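Dimethyladenosine transferase, putative (Plasmodium falciparum, PDB 2H1R) probably uses S-adenosyl-L-methionine to dimethylate adenines of ribosomal RNA at N6, as a member of the rRNA adenine N6-methyltransferase family. Local coordinates at residues G29-A37 with N55-L63; Y157-F167 with F205-F216. One frame throughout, in Å; residues are numbered along the deposited sequence.

Contact 1. Residues G29-A37 with N55-L63; sequences GILDKIIYA and NLTVKLLPL
Ile35 is the knot of this contact, sending both of its branches into the side chains of residues 55-63. Its CD1 lies 3.6 Å from CD2 of Leu60 and 3.8 Å from CD1 of Leu56, a side chain that runs past it in the opposite direction. The other branch, CG2, meets CD1 of Leu63, also at 3.6 Å. Leu56 carries its CG anti to the backbone N (chi1 -178°), which swings its methyls toward helix 28-38, where CD1 also touches CG2 of Ile34 at 4.0 Å. One turn earlier, Leu31 lays its CD1 against the backbone of Asn55, 3.7 Å from the carbonyl O. This apolar seam is the dense part of the interface; behind it, Leu56 and Leu60 also touch strand 45-49, and the contact lies against the mixed beta-sheet of the Rossmann-like methyltransferase core. Leu31 neighbours Leu25, a predicted S-adenosyl-L-methionine-binding residue, which places the Leu31 end of the seam close to the probable cofactor site.

The outer side is looser and polar. Lys59 stretches across toward the exposed Asp32, passing over Leu31, whose CB is 3.8 Å from the lysine CE. Bends at its last two torsions (chi3 72°, chi4 71°) turn the ammonium to the carboxylate, and NZ donates to OD1 of Asp32 over 2.8 Å, nearly in line with the C-O bond. Lys59 thus plays two parts: CD and CE cover Leu31, CE also reaching CG1 of Ile35, while its charge is paired at the rim. The chemistry implies an interface joined mainly by branched aliphatic groups, with a single ion pair bridging the segments where a charge can remain near solvent.

Contact 2. Residues Y157-F167 with F205-F216; sequences YSRLTINVKLF and FDEWDNLLRICF
Two arginine guanidinium groups lie one on the other here: that of Arg159 stacks on that of Arg213, centres 3.7 Å apart and planes inclined by 30°. Asp209 probably offsets the like charges, since it binds both. OD1 of Asp209 takes NH2 of Arg159 at 2.8 Å through the syn lone pair, in the guanidinium plane, whereas OD2 receives NE of Arg213 from above the carboxylate plane. OD1 of Asp209 accepts a second bond on its anti side, from ND2 of Asn163 at 3.1 Å, which leaves the amide oxygen on the Trp208 side. There NE1 of Trp208 makes a weak, bent bond to OD1 of Asn163 (2.7 Å, 125°). Helices 159-167 and 205-216 run roughly antiparallel, the axes of the two segments approaching to 10.5 Å, and mesh knobs-into-holes: Arg159, Asn163 and Trp208 each sit among four residues of the partner helix. The pair joins helix 159-167, which runs into edge strand 168-176 of the methyltransferase sheet, to the first helix of the helical C-terminal part, whose helix 279-291 also packs on Trp208 through Phe282. CD2 of Leu166 makes a CH-pi contact over the Trp208 indole, 3.6 Å from the six-membered ring centroid, and Phe167 turns its edge to the face of the five-membered ring (T-shaped). At the far end Phe216 lays a ring face against the start of helix 159-167, with CZ 3.5 Å from CD1 of Ile162.

Overall arrangement
The two contacts share no helix or strand and stand well apart, their centres about 32 Å from each other and their nearest atoms about 15 Å. Contact 1 belongs to the methyltransferase core, close to the predicted cofactor site and near the N-terminal end of the chain, whereas contact 2 lies nearer the middle of the molecule and away from the predicted cofactor residues. Both are partly buried, but contact 2 hides more surface, 639 Å² against 399 Å². Their chemistry differs accordingly: 29-37 with 55-63 is aliphatic with one ion pair at its margin, while 157-167 with 205-216 combines aromatic rings with a branched network of charges and amide that reaches into its interior.

Contact 1. Residues G29-A37 with N55-L63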
loop_
_atom_site.group_PDB
_atom_site.type_symbol
_atom_site.label_atom_id
_atom_site.label_comp_id
_atom_site.label_asym_id
_atom_site.label_seq_id
_atom_site.Cartn_x
_atom_site.Cartn_y
_atom_site.Cartn_z
ATOM N N GLY A 29 12.644 13.180 19.918
ATOM C CA GLY A 29 13.607 12.708 18.945
ATOM C C GLY A 29 12.970 11.912 17.813
ATOM O O GLY A 29 13.451 11.947 16.690
ATOM N N ILE A 30 11.901 11.172 18.102
ATOM C CA ILE A 30 11.161 10.464 17.018
ATOM C C ILE A 30 10.416 11.468 16.096
ATOM O O ILE A 30 10.404 11.329 14.871
ATOM C CB ILE A 30 10.110 9.415 17.598
ATOM C CG1 ILE A 30 10.757 8.408 18.560
ATOM C CG2 ILE A 30 9.365 8.665 16.487
ATOM C CD1 ILE A 30 11.896 7.643 18.017
ATOM N N LEU A 31 9.748 12.450 16.688
ATOM C CA LEU A 31 9.143 13.494 15.874
ATOM C C LEU A 31 10.138 14.134 14.920
ATOM O O LEU A 31 9.796 14.407 13.757
ATOM C CB LEU A 31 8.486 14.565 16.737
ATOM C CG LEU A 31 7.429 14.078 17.725
ATOM C CD1 LEU A 31 6.648 15.258 18.277
ATOM C CD2 LEU A 31 6.491 13.152 17.041
ATOM N N ASP A 32 11.354 14.399 15.406
ATOM C CA ASP A 32 12.419 14.946 14.556
ATOM C C ASP A 32 12.743 14.055 13.364
ATOM O O ASP A 32 12.989 14.538 12.260
ATOM C CB ASP A 32 13.701 15.213 15.356
ATOM C CG ASP A 32 13.631 16.497 16.165
ATOM O OD1 ASP A 32 12.678 17.289 15.971
ATOM O OD2 ASP A 32 14.541 16.711 17.005
ATOM N N LYS A 33 12.729 12.742 13.586
ATOM C CA LYS A 33 13.029 11.781 12.522
ATOM C C LYS A 33 11.912 11.756 11.481
ATOM O O LYS A 33 12.186 11.599 10.287
ATOM C CB LYS A 33 13.185 10.386 13.112
ATOM C CG LYS A 33 14.405 10.244 14.029
ATOM C CD LYS A 33 14.797 8.799 14.231
ATOM C CE LYS A 33 15.482 8.255 12.978
ATOM N NZ LYS A 33 16.400 7.111 13.282
ATOM N N ILE A 34 10.666 11.878 11.939
ATOM C CA ILE A 34 9.510 11.929 11.023
ATOM C C ILE A 34 9.681 13.133 10.075
ATOM O O ILE A 34 9.560 13.015 8.857
ATOM C CB ILE A 34 8.191 12.001 11.838
ATOM C CG1 ILE A 34 7.897 10.629 12.461
ATOM C CG2 ILE A 34 6.972 12.436 11.001
ATOM C CD1 ILE A 34 6.774 10.643 13.531
ATOM N N ILE A 35 9.945 14.299 10.668
ATOM C CA ILE A 35 10.053 15.559 9.926
ATOM C C ILE A 35 11.194 15.478 8.902
ATOM O O ILE A 35 11.029 15.877 7.754
ATOM C CB ILE A 35 10.305 16.740 10.910
ATOM C CG1 ILE A 35 9.091 17.006 11.793
ATOM C CG2 ILE A 35 10.829 18.009 10.163
ATOM C CD1 ILE A 35 7.802 17.308 11.012
ATOM N N TYR A 36 12.330 14.933 9.321
ATOM C CA TYR A 36 13.487 14.791 8.416
ATOM C C TYR A 36 13.152 13.893 7.216
ATOM O O TYR A 36 13.468 14.215 6.066
ATOM C CB TYR A 36 14.708 14.239 9.155
ATOM C CG TYR A 36 15.955 14.107 8.297
ATOM C CD1 TYR A 36 16.891 15.147 8.217
ATOM C CD2 TYR A 36 16.198 12.953 7.574
ATOM C CE1 TYR A 36 18.039 15.030 7.430
ATOM C CE2 TYR A 36 17.332 12.820 6.778
ATOM C CZ TYR A 36 18.254 13.863 6.713
ATOM O OH TYR A 36 19.386 13.720 5.922
ATOM N N ALA A 37 12.504 12.779 7.493
ATOM C CA ALA A 37 12.082 11.859 6.440
ATOM C C ALA A 37 11.073 12.475 5.455
ATOM O O ALA A 37 11.087 12.146 4.263
ATOM C CB ALA A 37 11.456 10.581 7.094
ATOM N N ASN A 55 1.461 17.474 19.151
ATOM C CA ASN A 55 2.930 17.533 19.251
ATOM C C ASN A 55 3.665 17.494 17.904
ATOM O O ASN A 55 4.624 18.246 17.697
ATOM C CB ASN A 55 3.449 16.395 20.149
ATOM C CG ASN A 55 3.605 16.812 21.593
ATOM O OD1 ASN A 55 3.137 17.871 21.992
ATOM N ND2 ASN A 55 4.278 15.969 22.396
ATOM N N LEU A 56 3.213 16.631 16.990
ATOM C CA LEU A 56 3.722 16.652 15.598
ATOM C C LEU A 56 3.102 17.787 14.738
ATOM O O LEU A 56 3.797 18.429 13.933
ATOM C CB LEU A 56 3.501 15.300 14.912
ATOM C CG LEU A 56 4.032 15.213 13.471
ATOM C CD1 LEU A 56 5.542 15.334 13.418
ATOM C CD2 LEU A 56 3.546 13.928 12.762
ATOM N N THR A 57 1.819 18.043 14.933
ATOM C CA THR A 57 1.122 19.137 14.221
ATOM C C THR A 57 1.874 20.466 14.275
ATOM O O THR A 57 2.094 21.117 13.235
ATOM C CB THR A 57 -0.292 19.357 14.770
ATOM O OG1 THR A 57 -0.962 18.104 14.858
ATOM C CG2 THR A 57 -1.116 20.264 13.818
ATOM N N VAL A 58 2.281 20.866 15.475
ATOM C CA VAL A 58 2.936 22.151 15.655
ATOM C C VAL A 58 4.295 22.209 14.949
ATOM O O VAL A 58 4.802 23.296 14.642
ATOM C CB VAL A 58 3.016 22.559 17.160
ATOM C CG1 VAL A 58 1.595 22.641 17.770
ATOM C CG2 VAL A 58 3.917 21.616 17.982
ATOM N N LYS A 59 4.871 21.038 14.659
ATOM C CA LYS A 59 6.159 20.988 13.981
ATOM C C LYS A 59 5.986 20.999 12.477
ATOM O O LYS A 59 6.915 21.413 11.743
ATOM C CB LYS A 59 6.967 19.740 14.390
ATOM C CG LYS A 59 7.489 19.755 15.826
ATOM C CD LYS A 59 8.060 18.392 16.211
ATOM C CE LYS A 59 9.391 18.080 15.524
ATOM N NZ LYS A 59 10.475 18.941 16.079
ATOM N N LEU A 60 4.832 20.507 12.020
ATOM C CA LEU A 60 4.466 20.482 10.580
ATOM C C LEU A 60 4.063 21.853 10.007
ATOM O O LEU A 60 4.431 22.205 8.899
ATOM C CB LEU A 60 3.303 19.500 10.337
ATOM C CG LEU A 60 3.575 17.993 10.570
ATOM C CD1 LEU A 60 2.244 17.274 10.576
ATOM C CD2 LEU A 60 4.493 17.429 9.507
ATOM N N LEU A 61 3.284 22.582 10.776
ATOM C CA LEU A 61 2.681 23.865 10.356
ATOM C C LEU A 61 3.642 24.981 9.818
ATOM O O LEU A 61 3.330 25.633 8.818
ATOM C CB LEU A 61 1.785 24.378 11.484
ATOM C CG LEU A 61 0.454 23.642 11.714
ATOM C CD1 LEU A 61 -0.114 23.950 13.056
ATOM C CD2 LEU A 61 -0.538 24.017 10.606
ATOM N N PRO A 62 4.758 25.239 10.501
ATOM C CA PRO A 62 5.756 26.188 9.958
ATOM C C PRO A 62 6.499 25.663 8.721
ATOM O O PRO A 62 7.127 26.455 8.009
ATOM C CB PRO A 62 6.699 26.420 11.144
ATOM C CG PRO A 62 6.565 25.143 11.956
ATOM C CD PRO A 62 5.152 24.741 11.842
ATOM N N LEU A 63 6.372 24.351 8.424
ATOM C CA LEU A 63 7.028 23.748 7.262
ATOM C C LEU A 63 6.152 23.703 6.038
ATOM O O LEU A 63 6.610 24.020 4.932
ATOM C CB LEU A 63 7.578 22.337 7.572
ATOM C CG LEU A 63 8.547 22.260 8.732
ATOM C CD1 LEU A 63 8.824 20.793 9.036
ATOM C CD2 LEU A 63 9.863 23.007 8.462
#

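Contact 2. Residues Y157-F167 with F205-F216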
loop_
_atom_site.group_PDB
_atom_site.type_symbol
_atom_site.label_atom_id
_atom_site.label_comp_id
_atom_site.label_asym_id
_atom_site.label_seq_id
_atom_site.Cartn_x
_atom_site.Cartn_y
_atom_site.Cartn_z
ATOM N N TYR A 157 6.981 -12.861 3.312
ATOM C CA TYR A 157 6.819 -12.082 2.050
ATOM C C TYR A 157 5.466 -12.445 1.454
ATOM O O TYR A 157 5.147 -13.612 1.341
ATOM C CB TYR A 157 7.979 -12.439 1.136
ATOM C CG TYR A 157 8.030 -11.777 -0.222
ATOM C CD1 TYR A 157 8.381 -10.435 -0.353
ATOM C CD2 TYR A 157 7.758 -12.514 -1.374
ATOM C CE1 TYR A 157 8.500 -9.831 -1.624
ATOM C CE2 TYR A 157 7.873 -11.931 -2.633
ATOM C CZ TYR A 157 8.203 -10.579 -2.744
ATOM O OH TYR A 157 8.306 -10.002 -3.997
ATOM N N SER A 158 4.647 -11.440 1.109
ATOM C CA SER A 158 3.227 -11.708 0.824
ATOM C C SER A 158 2.683 -10.804 -0.296
ATOM O O SER A 158 3.433 -9.961 -0.850
ATOM C CB SER A 158 2.383 -11.557 2.097
ATOM O OG SER A 158 2.262 -10.177 2.438
ATOM N N ARG A 159 1.410 -11.003 -0.618
ATOM C CA ARG A 159 0.713 -10.153 -1.610
ATOM C C ARG A 159 0.800 -8.682 -1.174
ATOM O O ARG A 159 1.077 -7.815 -1.995
ATOM C CB ARG A 159 -0.729 -10.589 -1.729
ATOM C CG ARG A 159 -1.553 -9.784 -2.767
ATOM C CD ARG A 159 -2.943 -10.343 -2.891
ATOM N NE ARG A 159 -3.564 -10.580 -1.586
ATOM C CZ ARG A 159 -4.352 -9.710 -0.961
ATOM N NH1 ARG A 159 -4.848 -10.008 0.232
ATOM N NH2 ARG A 159 -4.657 -8.546 -1.524
ATOM N N LEU A 160 0.641 -8.413 0.122
ATOM C CA LEU A 160 0.806 -7.036 0.637
ATOM C C LEU A 160 2.122 -6.446 0.219
ATOM O O LEU A 160 2.183 -5.315 -0.314
ATOM C CB LEU A 160 0.735 -7.002 2.178
ATOM C CG LEU A 160 1.317 -5.742 2.849
ATOM C CD1 LEU A 160 0.451 -4.509 2.508
ATOM C CD2 LEU A 160 1.437 -5.923 4.380
ATOM N N THR A 161 3.201 -7.195 0.475
ATOM C CA THR A 161 4.538 -6.757 0.141
ATOM C C THR A 161 4.705 -6.407 -1.312
ATOM O O THR A 161 5.295 -5.361 -1.637
ATOM C CB THR A 161 5.647 -7.809 0.509
ATOM O OG1 THR A 161 5.345 -8.430 1.770
ATOM C CG2 THR A 161 6.976 -7.130 0.549
ATOM N N ILE A 162 4.217 -7.265 -2.201
ATOM C CA ILE A 162 4.408 -6.986 -3.618
ATOM C C ILE A 162 3.558 -5.778 -4.067
ATOM O O ILE A 162 4.051 -4.952 -4.829
ATOM C CB ILE A 162 4.190 -8.226 -4.507
ATOM C CG1 ILE A 162 5.227 -9.294 -4.174
ATOM C CG2 ILE A 162 4.376 -7.870 -5.999
ATOM C CD1 ILE A 162 5.157 -10.576 -5.093
ATOM N N ASN A 163 2.330 -5.676 -3.574
ATOM C CA ASN A 163 1.483 -4.472 -3.810
ATOM C C ASN A 163 2.180 -3.184 -3.470
ATOM O O ASN A 163 2.287 -2.257 -4.314
ATOM C CB ASN A 163 0.158 -4.583 -3.093
ATOM C CG ASN A 163 -0.825 -5.422 -3.865
ATOM O OD1 ASN A 163 -0.747 -5.487 -5.077
ATOM N ND2 ASN A 163 -1.722 -6.079 -3.186
ATOM N N VAL A 164 2.739 -3.145 -2.268
ATOM C CA VAL A 164 3.508 -1.979 -1.809
ATOM C C VAL A 164 4.696 -1.667 -2.722
ATOM O O VAL A 164 4.926 -0.481 -3.103
ATOM C CB VAL A 164 3.952 -2.173 -0.325
ATOM C CG1 VAL A 164 4.877 -1.050 0.136
ATOM C CG2 VAL A 164 2.747 -2.187 0.556
ATOM N N LYS A 165 5.448 -2.706 -3.088
ATOM C CA LYS A 165 6.642 -2.553 -3.875
ATOM C C LYS A 165 6.301 -2.075 -5.304
ATOM O O LYS A 165 7.096 -1.361 -5.933
ATOM C CB LYS A 165 7.396 -3.882 -3.964
ATOM C CG LYS A 165 8.213 -4.274 -2.703
ATOM C CD LYS A 165 8.682 -5.717 -2.790
ATOM C CE LYS A 165 9.941 -5.839 -3.665
ATOM N NZ LYS A 165 10.184 -7.291 -4.016
ATOM N N LEU A 166 5.148 -2.493 -5.805
ATOM C CA LEU A 166 4.760 -2.087 -7.148
ATOM C C LEU A 166 4.502 -0.595 -7.151
ATOM O O LEU A 166 4.981 0.106 -8.036
ATOM C CB LEU A 166 3.512 -2.828 -7.646
ATOM C CG LEU A 166 3.040 -2.290 -9.025
ATOM C CD1 LEU A 166 4.075 -2.539 -10.061
ATOM C CD2 LEU A 166 1.763 -2.909 -9.456
ATOM N N PHE A 167 3.764 -0.119 -6.163
ATOM C CA PHE A 167 3.317 1.258 -6.171
ATOM C C PHE A 167 4.296 2.292 -5.601
ATOM O O PHE A 167 4.244 3.476 -5.986
ATOM C CB PHE A 167 1.892 1.336 -5.639
ATOM C CG PHE A 167 0.902 0.615 -6.542
ATOM C CD1 PHE A 167 0.502 1.191 -7.760
ATOM C CD2 PHE A 167 0.472 -0.688 -6.230
ATOM C CE1 PHE A 167 -0.363 0.516 -8.626
ATOM C CE2 PHE A 167 -0.406 -1.393 -7.102
ATOM C CZ PHE A 167 -0.829 -0.793 -8.286
ATOM N N PHE A 205 -5.303 -2.112 -11.152
ATOM C CA PHE A 205 -5.152 -2.676 -9.811
ATOM C C PHE A 205 -6.086 -3.839 -9.494
ATOM O O PHE A 205 -5.663 -4.776 -8.804
ATOM C CB PHE A 205 -5.232 -1.608 -8.723
ATOM C CG PHE A 205 -5.015 -2.154 -7.350
ATOM C CD1 PHE A 205 -3.750 -2.449 -6.909
ATOM C CD2 PHE A 205 -6.090 -2.444 -6.526
ATOM C CE1 PHE A 205 -3.541 -2.986 -5.628
ATOM C CE2 PHE A 205 -5.893 -2.980 -5.247
ATOM C CZ PHE A 205 -4.601 -3.245 -4.805
ATOM N N ASP A 206 -7.326 -3.791 -9.993
ATOM C CA ASP A 206 -8.281 -4.896 -9.840
ATOM C C ASP A 206 -7.732 -6.220 -10.384
ATOM O O ASP A 206 -7.804 -7.253 -9.710
ATOM C CB ASP A 206 -9.646 -4.582 -10.488
ATOM C CG ASP A 206 -10.349 -3.383 -9.823
ATOM O OD1 ASP A 206 -10.043 -3.114 -8.636
ATOM O OD2 ASP A 206 -11.207 -2.714 -10.471
ATOM N N GLU A 207 -7.152 -6.186 -11.577
ATOM C CA GLU A 207 -6.638 -7.414 -12.179
ATOM C C GLU A 207 -5.313 -7.856 -11.535
ATOM O O GLU A 207 -5.077 -9.051 -11.388
ATOM C CB GLU A 207 -6.400 -7.219 -13.683
ATOM C CG GLU A 207 -7.639 -7.190 -14.527
ATOM C CD GLU A 207 -7.375 -7.693 -15.941
ATOM O OE1 GLU A 207 -7.835 -7.012 -16.903
ATOM O OE2 GLU A 207 -6.709 -8.752 -16.087
ATOM N N TRP A 208 -4.436 -6.901 -11.242
ATOM C CA TRP A 208 -3.161 -7.166 -10.545
ATOM C C TRP A 208 -3.409 -7.857 -9.220
ATOM O O TRP A 208 -2.841 -8.895 -8.941
ATOM C CB TRP A 208 -2.444 -5.841 -10.266
ATOM C CG TRP A 208 -1.222 -5.906 -9.372
ATOM C CD1 TRP A 208 -1.164 -5.613 -8.039
ATOM C CD2 TRP A 208 0.110 -6.238 -9.767
ATOM N NE1 TRP A 208 0.129 -5.731 -7.584
ATOM C CE2 TRP A 208 0.931 -6.124 -8.621
ATOM C CE3 TRP A 208 0.697 -6.615 -10.979
ATOM C CZ2 TRP A 208 2.310 -6.379 -8.662
ATOM C CZ3 TRP A 208 2.072 -6.871 -11.002
ATOM C CH2 TRP A 208 2.850 -6.740 -9.863
ATOM N N ASP A 209 -4.284 -7.283 -8.406
ATOM C CA ASP A 209 -4.549 -7.835 -7.092
ATOM C C ASP A 209 -5.211 -9.223 -7.191
ATOM O O ASP A 209 -4.963 -10.098 -6.350
ATOM C CB ASP A 209 -5.376 -6.874 -6.224
ATOM C CG ASP A 209 -5.431 -7.311 -4.770
ATOM O OD1 ASP A 209 -4.363 -7.412 -4.093
ATOM O OD2 ASP A 209 -6.551 -7.585 -4.331
ATOM N N ASN A 210 -6.045 -9.442 -8.203
ATOM C CA ASN A 210 -6.683 -10.757 -8.323
ATOM C C ASN A 210 -5.715 -11.836 -8.777
ATOM O O ASN A 210 -5.790 -12.985 -8.305
ATOM C CB ASN A 210 -7.898 -10.724 -9.251
ATOM C CG ASN A 210 -9.094 -10.063 -8.620
ATOM O OD1 ASN A 210 -9.153 -9.853 -7.406
ATOM N ND2 ASN A 210 -10.072 -9.739 -9.441
ATOM N N LEU A 211 -4.818 -11.466 -9.679
ATOM C CA LEU A 211 -3.727 -12.369 -10.114
ATOM C C LEU A 211 -2.858 -12.740 -8.904
ATOM O O LEU A 211 -2.522 -13.918 -8.696
ATOM C CB LEU A 211 -2.862 -11.712 -11.197
ATOM C CG LEU A 211 -1.547 -12.423 -11.573
ATOM C CD1 LEU A 211 -1.775 -13.814 -12.198
ATOM C CD2 LEU A 211 -0.671 -11.581 -12.502
ATOM N N LEU A 212 -2.505 -11.744 -8.106
ATOM C CA LEU A 212 -1.737 -12.025 -6.876
ATOM C C LEU A 212 -2.462 -12.908 -5.890
ATOM O O LEU A 212 -1.825 -13.737 -5.253
ATOM C CB LEU A 212 -1.239 -10.747 -6.185
ATOM C CG LEU A 212 -0.167 -9.955 -6.962
ATOM C CD1 LEU A 212 0.108 -8.672 -6.194
ATOM C CD2 LEU A 212 1.140 -10.684 -7.113
ATOM N N ARG A 213 -3.769 -12.734 -5.731
ATOM C CA ARG A 213 -4.555 -13.612 -4.843
ATOM C C ARG A 213 -4.550 -15.080 -5.314
ATOM O O ARG A 213 -4.424 -16.010 -4.491
ATOM C CB ARG A 213 -5.989 -13.093 -4.677
ATOM C CG ARG A 213 -6.052 -11.853 -3.773
ATOM C CD ARG A 213 -7.481 -11.288 -3.782
ATOM N NE ARG A 213 -7.629 -10.103 -2.958
ATOM C CZ ARG A 213 -7.954 -10.137 -1.667
ATOM N NH1 ARG A 213 -8.128 -11.297 -1.063
ATOM N NH2 ARG A 213 -8.083 -9.007 -0.972
ATOM N N ILE A 214 -4.625 -15.293 -6.621
ATOM C CA ILE A 214 -4.517 -16.642 -7.153
ATOM C C ILE A 214 -3.164 -17.259 -6.812
ATOM O O ILE A 214 -3.098 -18.386 -6.289
ATOM C CB ILE A 214 -4.731 -16.686 -8.702
ATOM C CG1 ILE A 214 -6.141 -16.239 -9.054
ATOM C CG2 ILE A 214 -4.527 -18.100 -9.230
ATOM C CD1 ILE A 214 -6.356 -16.069 -10.560
ATOM N N CYS A 215 -2.108 -16.528 -7.116
ATOM C CA CYS A 215 -0.741 -16.999 -6.949
ATOM C C CYS A 215 -0.338 -17.148 -5.480
ATOM O O CYS A 215 0.335 -18.124 -5.133
ATOM C CB CYS A 215 0.234 -16.056 -7.661
ATOM S SG CYS A 215 -0.026 -16.085 -9.486
ATOM N N PHE A 216 -0.760 -16.214 -4.632
ATOM C CA PHE A 216 -0.367 -16.254 -3.216
ATOM C C PHE A 216 -1.226 -17.133 -2.355
ATOM O O PHE A 216 -0.949 -17.281 -1.193
ATOM C CB PHE A 216 -0.114 -14.853 -2.595
ATOM C CG PHE A 216 1.255 -14.300 -2.908
ATOM C CD1 PHE A 216 1.525 -13.761 -4.149
ATOM C CD2 PHE A 216 2.306 -14.368 -1.957
ATOM C CE1 PHE A 216 2.792 -13.283 -4.472
ATOM C CE2 PHE A 216 3.597 -13.905 -2.269
ATOM C CZ PHE A 216 3.848 -13.369 -3.521
#